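Local structure of oligogalacturonate lyase (Yersinia enterocolitica subsp. enterocolitica, 3PE7) at residues 7-12 and 54-59; 61-66 and 70-75; 48-53 and 375-380. The protein cleaves oligogalacturonates, the short fragments of pectin, by beta-elimination in the cytoplasm, and holds a manganese ion in its seven-bladed beta-propeller. All coordinates share one frame; numbering follows the deposited sequence.

Interaction 1 of 3, residues 7-12 and 54-59; sequences IPLTFD and GAFDGP. With CA (calcium ion), chain C.
Ile7 and Phe56 meet beside a calcium site at the outer rim of a beta-propeller blade. Segment 7-12 runs off the short edge strand of the blade, and 54-59 is the loop between its strands 49-54 and 61-66. Ile7 CD1 sits over one face of the Phe56 ring, 3.3 Å from the centroid and only 3° off the normal. This is a CH-pi contact. It is nearly centred, since the six ring carbons lie at almost equal distances from the methyl, the closest being Phe56 CD1, 3.5 Å from Ile7 CD1. Ile7 CG1 stands between the backbone N and the carbonyl carbon (chi1 46°), which sends CD1 up to the ring. Leu9 CD2 comes to Phe56 CZ at 4.0 Å, obliquely.

Phe56 lies in a type I turn from Ala55 to Gly58, closed by Gly58 N to Ala55 O at 3.0 Å. The next residue, Asp57, binds calcium through OD1 at 2.4 Å. Three waters and Met1 O also bind the metal. Asp57 OD2 accepts a hydrogen bond from water 1 at 2.6 Å. Thus one carboxylate oxygen meets the metal, while the other takes a hydrogen bond from water. Across the two segments the contact is wholly apolar, so its hold is dispersion and burial next to a charged, hydrated metal site.

Interaction 2 of 3, residues 61-66 and 70-75; sequences NYYLLD and QVATQL
The Tyr63 ring is met obliquely by Gln74, whose CB comes to 3.5 Å from Tyr63 CE1. The ring and the Gln74 amide are turned 43° apart. Ala72 CB is also oblique to this ring, nearest to Tyr63 CD1. Phe56 meets Tyr63 edge-to-face from the neighbouring loop. The contact is an antiparallel beta hairpin in one propeller blade, with strand 61-66 returning as strand 71-74.

Tyr63 with Gln74 and Leu65 with Ala72 are non-hydrogen-bonded pairs, with side chains on the same sheet face. Leu64 with Thr73 is a hydrogen-bonded pair facing the other way. Leu64 N gives to Thr73 O at 2.9 Å, and Thr73 N returns to Leu64 O at the same length. Asp66 N to Val71 O is the straightest bond, at 173°. At the turn, Gln70 N to Asp66 O is weak. Asp66 OD1 accepts from Asn68 N and Thr69 N, which ties the carboxylate to the turn backbone.

Gln74 CG is anti to the backbone N (chi1 -173°) and its chain runs on extended, carrying the amide past Tyr63. Its NE2 then gives to Thr76 O and to the calcium ligand Asp57, at OD2. Leu75 folds back over the strand: its CD2 touches Leu64 CB at 4.0 Å, and Leu75 N bonds Tyr62 O at 2.8 Å.

Interaction 3 of 3, residues 48-53 and 375-380; sequences SKLLFG and PALYLA
Leu377 touches both Leu50 and Phe52, and these three buried side chains carry the contact. The tight part is Leu377 CD2. This one methyl meets Phe52 CB at 3.7 Å and Leu50 CD2 at 4.0 Å. Leu50 and Leu377 reach toward each other tip to tip. Leu50 CG is anti to its backbone N (chi1 173°), which extends the branch across to the facing strand. Phe52 and Leu377 lie at a slant. The second methyl, Leu377 CD1, approaches Phe52 CD1 at 4.1 Å. It comes at an oblique angle to the ring. Leu50 O lies in the plane of the Phe52 ring, at its edge. The ring also packs on Leu65 of the next strand.

The looser part lies toward Leu379. The CB of Leu379 is directed toward 48-53, but its side chain makes no close contact there, and it packs on Gln364 and Leu366 instead. Leu366 also touches Leu50, so it joins the two groups of side chains. Ser48 and Lys49 are partly exposed and make no contact with 375-380. Lys49 NZ gives a weak hydrogen bond to Ser48 OG, while Ser48 OG also bonds Asp46 OD1.

No hydrogen bond crosses between the segments. The nearest backbones, at Phe52 and Leu377, are 8.5 Å apart from CA to CA, too far for strand pairing. The strands therefore belong to separate sheets that meet through side chains. Strand 376-381, near the C-terminus, shares its sheet with the early strands 12-15 and 22-25, and this mixed blade packs against the blade of 49-54. Such a blade, built from both ends of the chain, is the ring closure typical of a beta-propeller.

Overall arrangement
Interactions 1 and 2 both reach one sheet, and interaction 3 joins that sheet to the next. Strand 6-8 pairs with 71-74, as in Ile7 O with Ala72 N, and 61-66 pairs with 49-54, as in Tyr63 N with Phe52 O. The strands of interaction 2 thus lie between 6-8 and 49-54 in the sheet. They are held to each other by backbone hydrogen bonds. Interactions 1 and 3 have none across their segments and rely on apolar side chains. The touching residues of interaction 3 are all buried, and it is nearest the chain centre. Interaction 1 is partly buried, at the rim beside calcium.

Interaction 1 of 3, residues 7-12 and 54-59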
ATOM      1  N   ILE A   7     -24.297   3.235   7.983  1.00 19.23           N
ATOM      2  CA  ILE A   7     -24.517   4.662   7.748  1.00 19.94           C
ATOM      3  C   ILE A   7     -24.611   4.921   6.257  1.00 19.54           C
ATOM      4  O   ILE A   7     -23.823   4.369   5.486  1.00 19.52           O
ATOM      5  CB  ILE A   7     -23.413   5.563   8.339  1.00 20.25           C
ATOM      6  CG1 ILE A   7     -22.027   5.022   8.016  1.00 21.57           C
ATOM      7  CG2 ILE A   7     -23.614   5.720   9.829  1.00 22.94           C
ATOM      8  CD1 ILE A   7     -20.950   6.038   8.203  1.00 26.18           C
ATOM      9  N   PRO A   8     -25.590   5.747   5.847  1.00 19.13           N
ATOM     10  CA  PRO A   8     -25.709   6.095   4.433  1.00 18.43           C
ATOM     11  C   PRO A   8     -24.756   7.224   4.058  1.00 17.22           C
ATOM     12  O   PRO A   8     -24.624   8.210   4.793  1.00 17.43           O
ATOM     13  CB  PRO A   8     -27.163   6.551   4.303  1.00 18.41           C
ATOM     14  CG  PRO A   8     -27.522   7.082   5.665  1.00 19.66           C
ATOM     15  CD  PRO A   8     -26.711   6.268   6.657  1.00 19.75           C
ATOM     16  N   LEU A   9     -24.081   7.080   2.924  1.00 16.05           N
ATOM     17  CA  LEU A   9     -23.186   8.135   2.484  1.00 15.41           C
ATOM     18  C   LEU A   9     -23.721   8.795   1.232  1.00 15.12           C
ATOM     19  O   LEU A   9     -24.328   8.133   0.394  1.00 15.28           O
ATOM     20  CB  LEU A   9     -21.792   7.580   2.223  1.00 14.96           C
ATOM     21  CG  LEU A   9     -21.105   6.881   3.395  1.00 15.82           C
ATOM     22  CD1 LEU A   9     -19.734   6.447   2.941  1.00 14.55           C
ATOM     23  CD2 LEU A   9     -21.012   7.794   4.600  1.00 16.45           C
ATOM     24  N   THR A  10     -23.457  10.088   1.105  1.00 14.91           N
ATOM     25  CA  THR A  10     -23.737  10.807  -0.128  1.00 15.12           C
ATOM     26  C   THR A  10     -22.513  10.773  -1.037  1.00 15.31           C
ATOM     27  O   THR A  10     -21.387  10.928  -0.563  1.00 16.55           O
ATOM     28  CB  THR A  10     -24.108  12.275   0.183  1.00 16.06           C
ATOM     29  OG1 THR A  10     -25.264  12.319   1.019  1.00 17.13           O
ATOM     30  CG2 THR A  10     -24.391  13.040  -1.078  1.00 17.51           C
ATOM     31  N   PHE A  11     -22.727  10.522  -2.327  1.00 14.69           N
ATOM     32  CA  PHE A  11     -21.649  10.493  -3.309  1.00 14.61           C
ATOM     33  C   PHE A  11     -21.771  11.787  -4.100  1.00 15.62           C
ATOM     34  O   PHE A  11     -22.808  12.033  -4.754  1.00 16.76           O
ATOM     35  CB  PHE A  11     -21.811   9.311  -4.275  1.00 14.47           C
ATOM     36  CG  PHE A  11     -21.453   7.958  -3.699  1.00 12.73           C
ATOM     37  CD1 PHE A  11     -21.470   6.836  -4.528  1.00 14.53           C
ATOM     38  CD2 PHE A  11     -21.077   7.803  -2.358  1.00 12.08           C
ATOM     39  CE1 PHE A  11     -21.154   5.569  -4.047  1.00 13.44           C
ATOM     40  CE2 PHE A  11     -20.756   6.553  -1.849  1.00 11.91           C
ATOM     41  CZ  PHE A  11     -20.779   5.413  -2.693  1.00 13.97           C
ATOM     42  N   ASP A  12     -20.735  12.612  -4.067  1.00 14.69           N
ATOM     43  CA  ASP A  12     -20.797  13.918  -4.718  1.00 15.04           C
ATOM     44  C   ASP A  12     -19.931  13.956  -5.976  1.00 15.16           C
ATOM     45  O   ASP A  12     -18.694  13.862  -5.906  1.00 14.86           O
ATOM     46  CB  ASP A  12     -20.414  15.027  -3.737  1.00 15.01           C
ATOM     47  CG  ASP A  12     -21.414  15.156  -2.596  1.00 17.47           C
ATOM     48  OD1 ASP A  12     -22.575  15.501  -2.876  1.00 21.37           O
ATOM     49  OD2 ASP A  12     -21.059  14.920  -1.436  1.00 17.92           O
ATOM     50  N   GLY A  54     -12.450   4.883   8.458  1.00  8.78           N
ATOM     51  CA  GLY A  54     -13.276   6.059   8.738  1.00  8.97           C
ATOM     52  C   GLY A  54     -13.340   6.351  10.224  1.00  9.22           C
ATOM     53  O   GLY A  54     -13.116   5.474  11.054  1.00  9.29           O
ATOM     54  N   ALA A  55     -13.623   7.611  10.552  1.00 10.09           N
ATOM     55  CA  ALA A  55     -13.590   8.060  11.947  1.00 10.18           C
ATOM     56  C   ALA A  55     -14.976   8.275  12.570  1.00 10.20           C
ATOM     57  O   ALA A  55     -15.076   8.880  13.620  1.00 10.75           O
ATOM     58  CB  ALA A  55     -12.746   9.341  12.058  1.00 10.10           C
ATOM     59  N   PHE A  56     -16.034   7.728  11.958  1.00 10.32           N
ATOM     60  CA  PHE A  56     -17.410   8.049  12.361  1.00 10.79           C
ATOM     61  C   PHE A  56     -17.699   7.740  13.832  1.00 11.35           C
ATOM     62  O   PHE A  56     -18.388   8.523  14.503  1.00 12.08           O
ATOM     63  CB  PHE A  56     -18.415   7.267  11.498  1.00 11.08           C
ATOM     64  CG  PHE A  56     -18.294   7.554  10.018  1.00 10.77           C
ATOM     65  CD1 PHE A  56     -18.936   8.648   9.457  1.00 11.87           C
ATOM     66  CD2 PHE A  56     -17.528   6.719   9.200  1.00 10.75           C
ATOM     67  CE1 PHE A  56     -18.827   8.923   8.086  1.00 12.79           C
ATOM     68  CE2 PHE A  56     -17.412   6.975   7.822  1.00 10.28           C
ATOM     69  CZ  PHE A  56     -18.062   8.075   7.269  1.00 11.69           C
ATOM     70  N   ASP A  57     -17.176   6.612  14.324  1.00 11.88           N
ATOM     71  CA  ASP A  57     -17.436   6.129  15.696  1.00 12.49           C
ATOM     72  C   ASP A  57     -16.542   6.838  16.734  1.00 12.42           C
ATOM     73  O   ASP A  57     -16.738   6.689  17.963  1.00 12.76           O
ATOM     74  CB  ASP A  57     -17.197   4.616  15.751  1.00 12.71           C
ATOM     75  CG  ASP A  57     -17.926   3.923  16.917  1.00 13.65           C
ATOM     76  OD1 ASP A  57     -18.909   4.476  17.454  1.00 13.24           O
ATOM     77  OD2 ASP A  57     -17.507   2.799  17.267  1.00 15.87           O
ATOM     78  N   GLY A  58     -15.565   7.607  16.249  1.00 11.51           N
ATOM     79  CA  GLY A  58     -14.618   8.316  17.140  1.00 11.62           C
ATOM     80  C   GLY A  58     -13.179   8.035  16.746  1.00 11.78           C
ATOM     81  O   GLY A  58     -12.503   8.920  16.202  1.00 11.07           O
ATOM     82  N   PRO A  59     -12.718   6.792  16.980  1.00 11.29           N
ATOM     83  CA  PRO A  59     -11.394   6.449  16.468  1.00 10.87           C
ATOM     84  C   PRO A  59     -11.478   6.075  14.991  1.00 10.55           C
ATOM     85  O   PRO A  59     -12.531   6.197  14.392  1.00 10.42           O
ATOM     86  CB  PRO A  59     -10.979   5.237  17.295  1.00 11.73           C
ATOM     87  CG  PRO A  59     -12.250   4.636  17.795  1.00 12.64           C
ATOM     88  CD  PRO A  59     -13.377   5.656  17.655  1.00 11.39           C
TER
HETATM   89 CA    CA C 390     -19.980   3.838  19.513  1.00 17.58          CA
HETATM   90  O   HOH W   1     -18.434   2.011  19.574  1.00 17.89           O
HETATM   91  O   HOH W   2     -21.519   2.404  20.670  1.00 21.01           O
HETATM   92  O   HOH W   3     -21.492   5.716  19.427  1.00 28.35           O

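Interaction 2 of 3, residues 61-66 and 70-75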
ATOM      1  N   ASN A  61     -11.603   3.280  12.291  1.00  9.35           N
ATOM      2  CA  ASN A  61     -11.972   1.864  12.199  1.00  8.61           C
ATOM      3  C   ASN A  61     -12.220   1.468  10.749  1.00  9.53           C
ATOM      4  O   ASN A  61     -12.292   2.329   9.870  1.00  9.05           O
ATOM      5  CB  ASN A  61     -13.258   1.610  12.974  1.00  9.87           C
ATOM      6  CG  ASN A  61     -13.099   1.856  14.473  1.00  8.82           C
ATOM      7  OD1 ASN A  61     -12.321   1.166  15.162  1.00 12.47           O
ATOM      8  ND2 ASN A  61     -13.853   2.796  14.982  1.00  8.88           N
ATOM      9  N   TYR A  62     -12.325   0.157  10.494  1.00  8.58           N
ATOM     10  CA  TYR A  62     -12.670  -0.296   9.141  1.00  8.98           C
ATOM     11  C   TYR A  62     -14.156  -0.278   8.846  1.00  9.32           C
ATOM     12  O   TYR A  62     -14.979  -0.569   9.725  1.00 10.17           O
ATOM     13  CB  TYR A  62     -12.125  -1.712   8.893  1.00  8.67           C
ATOM     14  CG  TYR A  62     -10.644  -1.747   8.646  1.00  8.02           C
ATOM     15  CD1 TYR A  62     -10.123  -1.394   7.397  1.00  8.08           C
ATOM     16  CD2 TYR A  62      -9.759  -2.143   9.649  1.00  7.31           C
ATOM     17  CE1 TYR A  62      -8.745  -1.433   7.151  1.00  7.78           C
ATOM     18  CE2 TYR A  62      -8.397  -2.184   9.412  1.00  8.38           C
ATOM     19  CZ  TYR A  62      -7.904  -1.845   8.174  1.00  7.51           C
ATOM     20  OH  TYR A  62      -6.551  -1.875   7.980  1.00  9.66           O
ATOM     21  N   TYR A  63     -14.480   0.045   7.585  1.00  9.32           N
ATOM     22  CA  TYR A  63     -15.835   0.047   7.058  1.00  9.39           C
ATOM     23  C   TYR A  63     -15.859  -0.652   5.716  1.00  9.55           C
ATOM     24  O   TYR A  63     -14.851  -0.669   5.020  1.00  9.57           O
ATOM     25  CB  TYR A  63     -16.337   1.488   6.873  1.00 10.20           C
ATOM     26  CG  TYR A  63     -16.534   2.196   8.179  1.00 10.31           C
ATOM     27  CD1 TYR A  63     -17.804   2.324   8.742  1.00 11.43           C
ATOM     28  CD2 TYR A  63     -15.445   2.730   8.869  1.00 12.08           C
ATOM     29  CE1 TYR A  63     -17.978   2.951   9.989  1.00 11.11           C
ATOM     30  CE2 TYR A  63     -15.607   3.348  10.107  1.00 11.55           C
ATOM     31  CZ  TYR A  63     -16.880   3.466  10.649  1.00 12.27           C
ATOM     32  OH  TYR A  63     -17.038   4.080  11.873  1.00 12.82           O
ATOM     33  N   LEU A  64     -17.001  -1.254   5.366  1.00  9.76           N
ATOM     34  CA  LEU A  64     -17.193  -1.752   4.008  1.00 10.96           C
ATOM     35  C   LEU A  64     -18.289  -0.935   3.357  1.00 10.78           C
ATOM     36  O   LEU A  64     -19.434  -0.892   3.845  1.00 11.85           O
ATOM     37  CB  LEU A  64     -17.561  -3.253   4.008  1.00 11.54           C
ATOM     38  CG  LEU A  64     -17.511  -3.936   2.643  1.00 13.12           C
ATOM     39  CD1 LEU A  64     -16.065  -4.144   2.187  1.00 12.44           C
ATOM     40  CD2 LEU A  64     -18.221  -5.286   2.702  1.00 14.38           C
ATOM     41  N   LEU A  65     -17.949  -0.283   2.253  1.00 11.49           N
ATOM     42  CA  LEU A  65     -18.883   0.586   1.548  1.00 12.11           C
ATOM     43  C   LEU A  65     -19.494  -0.170   0.364  1.00 12.78           C
ATOM     44  O   LEU A  65     -18.759  -0.679  -0.501  1.00 12.62           O
ATOM     45  CB  LEU A  65     -18.160   1.853   1.049  1.00 11.71           C
ATOM     46  CG  LEU A  65     -18.898   2.844   0.145  1.00 14.61           C
ATOM     47  CD1 LEU A  65     -20.213   3.333   0.745  1.00 15.00           C
ATOM     48  CD2 LEU A  65     -17.982   4.028  -0.198  1.00 15.15           C
ATOM     49  N   ASP A  66     -20.825  -0.254   0.349  1.00 13.97           N
ATOM     50  CA  ASP A  66     -21.552  -0.801  -0.807  1.00 14.61           C
ATOM     51  C   ASP A  66     -21.704   0.348  -1.809  1.00 14.42           C
ATOM     52  O   ASP A  66     -22.397   1.323  -1.543  1.00 14.31           O
ATOM     53  CB  ASP A  66     -22.912  -1.363  -0.397  1.00 15.59           C
ATOM     54  CG  ASP A  66     -23.614  -2.087  -1.535  1.00 17.77           C
ATOM     55  OD1 ASP A  66     -23.691  -1.540  -2.655  1.00 18.23           O
ATOM     56  OD2 ASP A  66     -24.115  -3.207  -1.301  1.00 19.30           O
ATOM     57  N   GLN A  70     -24.677   2.800  -1.469  1.00 16.85           N
ATOM     58  CA  GLN A  70     -24.030   3.917  -0.763  1.00 15.66           C
ATOM     59  C   GLN A  70     -24.106   3.764   0.756  1.00 15.18           C
ATOM     60  O   GLN A  70     -23.974   4.729   1.480  1.00 15.95           O
ATOM     61  CB  GLN A  70     -24.545   5.284  -1.251  1.00 15.69           C
ATOM     62  CG  GLN A  70     -24.355   5.417  -2.758  1.00 15.64           C
ATOM     63  CD  GLN A  70     -24.805   6.727  -3.357  1.00 17.51           C
ATOM     64  OE1 GLN A  70     -24.888   6.843  -4.587  1.00 17.07           O
ATOM     65  NE2 GLN A  70     -25.103   7.719  -2.515  1.00 15.69           N
ATOM     66  N   VAL A  71     -24.289   2.533   1.228  1.00 14.71           N
ATOM     67  CA  VAL A  71     -24.273   2.271   2.660  1.00 14.62           C
ATOM     68  C   VAL A  71     -22.935   1.704   3.095  1.00 13.75           C
ATOM     69  O   VAL A  71     -22.413   0.787   2.463  1.00 13.72           O
ATOM     70  CB  VAL A  71     -25.448   1.329   3.082  1.00 14.64           C
ATOM     71  CG1 VAL A  71     -25.319   0.914   4.555  1.00 16.50           C
ATOM     72  CG2 VAL A  71     -26.787   2.015   2.826  1.00 16.99           C
ATOM     73  N   ALA A  72     -22.375   2.285   4.162  1.00 14.06           N
ATOM     74  CA  ALA A  72     -21.145   1.788   4.777  1.00 13.26           C
ATOM     75  C   ALA A  72     -21.483   1.018   6.050  1.00 13.48           C
ATOM     76  O   ALA A  72     -22.229   1.504   6.907  1.00 13.84           O
ATOM     77  CB  ALA A  72     -20.244   2.943   5.106  1.00 13.32           C
ATOM     78  N   THR A  73     -20.935  -0.180   6.179  1.00 12.59           N
ATOM     79  CA  THR A  73     -21.115  -0.955   7.399  1.00 12.01           C
ATOM     80  C   THR A  73     -19.817  -0.920   8.208  1.00 11.81           C
ATOM     81  O   THR A  73     -18.751  -1.203   7.671  1.00 11.90           O
ATOM     82  CB  THR A  73     -21.490  -2.412   7.067  1.00 11.99           C
ATOM     83  OG1 THR A  73     -22.687  -2.420   6.276  1.00 13.87           O
ATOM     84  CG2 THR A  73     -21.720  -3.234   8.372  1.00 13.75           C
ATOM     85  N   GLN A  74     -19.918  -0.577   9.489  1.00 11.38           N
ATOM     86  CA  GLN A  74     -18.755  -0.591  10.374  1.00 11.70           C
ATOM     87  C   GLN A  74     -18.343  -2.018  10.663  1.00 11.88           C
ATOM     88  O   GLN A  74     -19.163  -2.822  11.154  1.00 13.03           O
ATOM     89  CB  GLN A  74     -19.060   0.148  11.687  1.00 11.42           C
ATOM     90  CG  GLN A  74     -17.827   0.312  12.578  1.00 10.77           C
ATOM     91  CD  GLN A  74     -18.100   1.178  13.783  1.00 11.60           C
ATOM     92  OE1 GLN A  74     -19.048   1.973  13.790  1.00 12.43           O
ATOM     93  NE2 GLN A  74     -17.244   1.065  14.798  1.00 12.61           N
ATOM     94  N   LEU A  75     -17.082  -2.327  10.374  1.00 11.05           N
ATOM     95  CA  LEU A  75     -16.545  -3.695  10.476  1.00 11.26           C
ATOM     96  C   LEU A  75     -15.826  -3.953  11.790  1.00 11.53           C
ATOM     97  O   LEU A  75     -15.874  -5.057  12.313  1.00 11.84           O
ATOM     98  CB  LEU A  75     -15.574  -3.992   9.331  1.00 11.44           C
ATOM     99  CG  LEU A  75     -16.103  -3.845   7.896  1.00  9.75           C
ATOM    100  CD1 LEU A  75     -14.966  -4.175   6.922  1.00  9.52           C
ATOM    101  CD2 LEU A  75     -17.282  -4.790   7.671  1.00 10.62           C
TER

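Interaction 3 of 3, residues 48-53 and 375-380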
ATOM      1  N   SER A  48     -18.012  -4.091  -6.486  1.00 13.78           N
ATOM      2  CA  SER A  48     -19.224  -3.487  -5.922  1.00 13.87           C
ATOM      3  C   SER A  48     -19.083  -3.002  -4.492  1.00 13.29           C
ATOM      4  O   SER A  48     -19.907  -2.228  -4.027  1.00 13.38           O
ATOM      5  CB  SER A  48     -20.439  -4.440  -6.024  1.00 13.85           C
ATOM      6  OG  SER A  48     -20.296  -5.556  -5.170  1.00 16.35           O
ATOM      7  N   LYS A  49     -18.084  -3.512  -3.789  1.00 12.42           N
ATOM      8  CA  LYS A  49     -17.883  -3.116  -2.390  1.00 12.07           C
ATOM      9  C   LYS A  49     -16.449  -2.670  -2.146  1.00 11.29           C
ATOM     10  O   LYS A  49     -15.524  -3.139  -2.821  1.00 10.45           O
ATOM     11  CB  LYS A  49     -18.318  -4.237  -1.448  1.00 12.74           C
ATOM     12  CG  LYS A  49     -19.858  -4.446  -1.441  1.00 14.35           C
ATOM     13  CD  LYS A  49     -20.233  -5.761  -0.777  1.00 19.15           C
ATOM     14  CE  LYS A  49     -21.725  -6.035  -0.940  1.00 21.07           C
ATOM     15  NZ  LYS A  49     -22.110  -6.133  -2.386  1.00 25.34           N
ATOM     16  N   LEU A  50     -16.267  -1.754  -1.188  1.00 10.74           N
ATOM     17  CA  LEU A  50     -14.951  -1.142  -0.953  1.00  9.79           C
ATOM     18  C   LEU A  50     -14.633  -1.022   0.538  1.00  9.44           C
ATOM     19  O   LEU A  50     -15.386  -0.421   1.290  1.00  9.05           O
ATOM     20  CB  LEU A  50     -14.892   0.241  -1.617  1.00  9.70           C
ATOM     21  CG  LEU A  50     -13.667   1.131  -1.355  1.00 10.81           C
ATOM     22  CD1 LEU A  50     -12.398   0.473  -1.892  1.00  9.11           C
ATOM     23  CD2 LEU A  50     -13.864   2.517  -1.955  1.00 10.96           C
ATOM     24  N   LEU A  51     -13.512  -1.610   0.936  1.00  9.01           N
ATOM     25  CA  LEU A  51     -12.939  -1.495   2.281  1.00  8.88           C
ATOM     26  C   LEU A  51     -12.251  -0.134   2.433  1.00  8.57           C
ATOM     27  O   LEU A  51     -11.474   0.267   1.559  1.00  8.06           O
ATOM     28  CB  LEU A  51     -11.862  -2.568   2.445  1.00  9.12           C
ATOM     29  CG  LEU A  51     -11.148  -2.618   3.813  1.00  9.47           C
ATOM     30  CD1 LEU A  51     -12.105  -3.109   4.900  1.00 10.63           C
ATOM     31  CD2 LEU A  51      -9.916  -3.511   3.732  1.00 10.69           C
ATOM     32  N   PHE A  52     -12.507   0.533   3.555  1.00  8.81           N
ATOM     33  CA  PHE A  52     -11.848   1.816   3.865  1.00  8.68           C
ATOM     34  C   PHE A  52     -11.787   2.076   5.376  1.00  8.87           C
ATOM     35  O   PHE A  52     -12.371   1.349   6.180  1.00  7.83           O
ATOM     36  CB  PHE A  52     -12.501   2.986   3.111  1.00 10.42           C
ATOM     37  CG  PHE A  52     -13.824   3.421   3.661  1.00  9.63           C
ATOM     38  CD1 PHE A  52     -13.897   4.554   4.461  1.00 11.30           C
ATOM     39  CD2 PHE A  52     -15.013   2.712   3.375  1.00  9.79           C
ATOM     40  CE1 PHE A  52     -15.122   4.995   4.985  1.00 11.18           C
ATOM     41  CE2 PHE A  52     -16.257   3.135   3.892  1.00 11.14           C
ATOM     42  CZ  PHE A  52     -16.315   4.279   4.707  1.00 10.95           C
ATOM     43  N   GLY A  53     -11.055   3.106   5.755  1.00  8.71           N
ATOM     44  CA  GLY A  53     -10.950   3.492   7.171  1.00  8.76           C
ATOM     45  C   GLY A  53     -11.699   4.797   7.365  1.00  9.07           C
ATOM     46  O   GLY A  53     -11.642   5.696   6.510  1.00  8.73           O
ATOM     47  N   PRO A 375      -9.344  14.287   5.258  1.00  8.20           N
ATOM     48  CA  PRO A 375      -9.174  13.200   4.289  1.00  7.61           C
ATOM     49  C   PRO A 375     -10.508  12.560   3.868  1.00  7.65           C
ATOM     50  O   PRO A 375     -11.381  12.304   4.707  1.00  7.68           O
ATOM     51  CB  PRO A 375      -8.325  12.190   5.050  1.00  7.65           C
ATOM     52  CG  PRO A 375      -7.496  13.063   5.972  1.00  7.41           C
ATOM     53  CD  PRO A 375      -8.451  14.130   6.424  1.00  7.74           C
ATOM     54  N   ALA A 376     -10.651  12.326   2.566  1.00  7.61           N
ATOM     55  CA  ALA A 376     -11.847  11.692   2.007  1.00  7.63           C
ATOM     56  C   ALA A 376     -11.422  10.788   0.851  1.00  8.01           C
ATOM     57  O   ALA A 376     -10.294  10.891   0.350  1.00  7.92           O
ATOM     58  CB  ALA A 376     -12.872  12.776   1.521  1.00  8.76           C
ATOM     59  N   LEU A 377     -12.327   9.914   0.435  1.00  7.77           N
ATOM     60  CA  LEU A 377     -12.094   9.012  -0.690  1.00  8.19           C
ATOM     61  C   LEU A 377     -12.722   9.554  -1.971  1.00  7.70           C
ATOM     62  O   LEU A 377     -13.835  10.088  -1.966  1.00  8.73           O
ATOM     63  CB  LEU A 377     -12.649   7.606  -0.393  1.00  9.47           C
ATOM     64  CG  LEU A 377     -11.732   6.732   0.490  1.00 10.59           C
ATOM     65  CD1 LEU A 377     -11.894   7.093   1.961  1.00 13.37           C
ATOM     66  CD2 LEU A 377     -12.001   5.262   0.249  1.00 13.12           C
ATOM     67  N   TYR A 378     -11.987   9.400  -3.068  1.00  8.36           N
ATOM     68  CA  TYR A 378     -12.398   9.874  -4.398  1.00  7.47           C
ATOM     69  C   TYR A 378     -12.171   8.803  -5.444  1.00  7.46           C
ATOM     70  O   TYR A 378     -11.200   8.033  -5.371  1.00  6.98           O
ATOM     71  CB  TYR A 378     -11.574  11.101  -4.824  1.00  7.61           C
ATOM     72  CG  TYR A 378     -11.714  12.255  -3.886  1.00  7.06           C
ATOM     73  CD1 TYR A 378     -10.979  12.295  -2.689  1.00  7.99           C
ATOM     74  CD2 TYR A 378     -12.610  13.294  -4.159  1.00  8.77           C
ATOM     75  CE1 TYR A 378     -11.126  13.352  -1.787  1.00  7.05           C
ATOM     76  CE2 TYR A 378     -12.769  14.361  -3.257  1.00  8.62           C
ATOM     77  CZ  TYR A 378     -12.005  14.367  -2.080  1.00  7.47           C
ATOM     78  OH  TYR A 378     -12.144  15.395  -1.198  1.00  8.96           O
ATOM     79  N   LEU A 379     -13.071   8.771  -6.423  1.00  8.12           N
ATOM     80  CA  LEU A 379     -12.908   7.976  -7.642  1.00  8.75           C
ATOM     81  C   LEU A 379     -12.856   8.917  -8.849  1.00  9.37           C
ATOM     82  O   LEU A 379     -13.815   9.649  -9.109  1.00  9.94           O
ATOM     83  CB  LEU A 379     -14.064   6.974  -7.797  1.00  9.13           C
ATOM     84  CG  LEU A 379     -14.061   5.759  -6.866  1.00  9.18           C
ATOM     85  CD1 LEU A 379     -15.412   5.032  -6.893  1.00 11.30           C
ATOM     86  CD2 LEU A 379     -12.900   4.813  -7.264  1.00  9.44           C
ATOM     87  N   ALA A 380     -11.741   8.877  -9.578  1.00  9.44           N
ATOM     88  CA  ALA A 380     -11.614   9.649 -10.833  1.00  9.26           C
ATOM     89  C   ALA A 380     -11.769   8.736 -12.046  1.00 10.18           C
ATOM     90  O   ALA A 380     -11.139   7.687 -12.113  1.00 10.40           O
ATOM     91  CB  ALA A 380     -10.275  10.377 -10.869  1.00  9.11           C
TER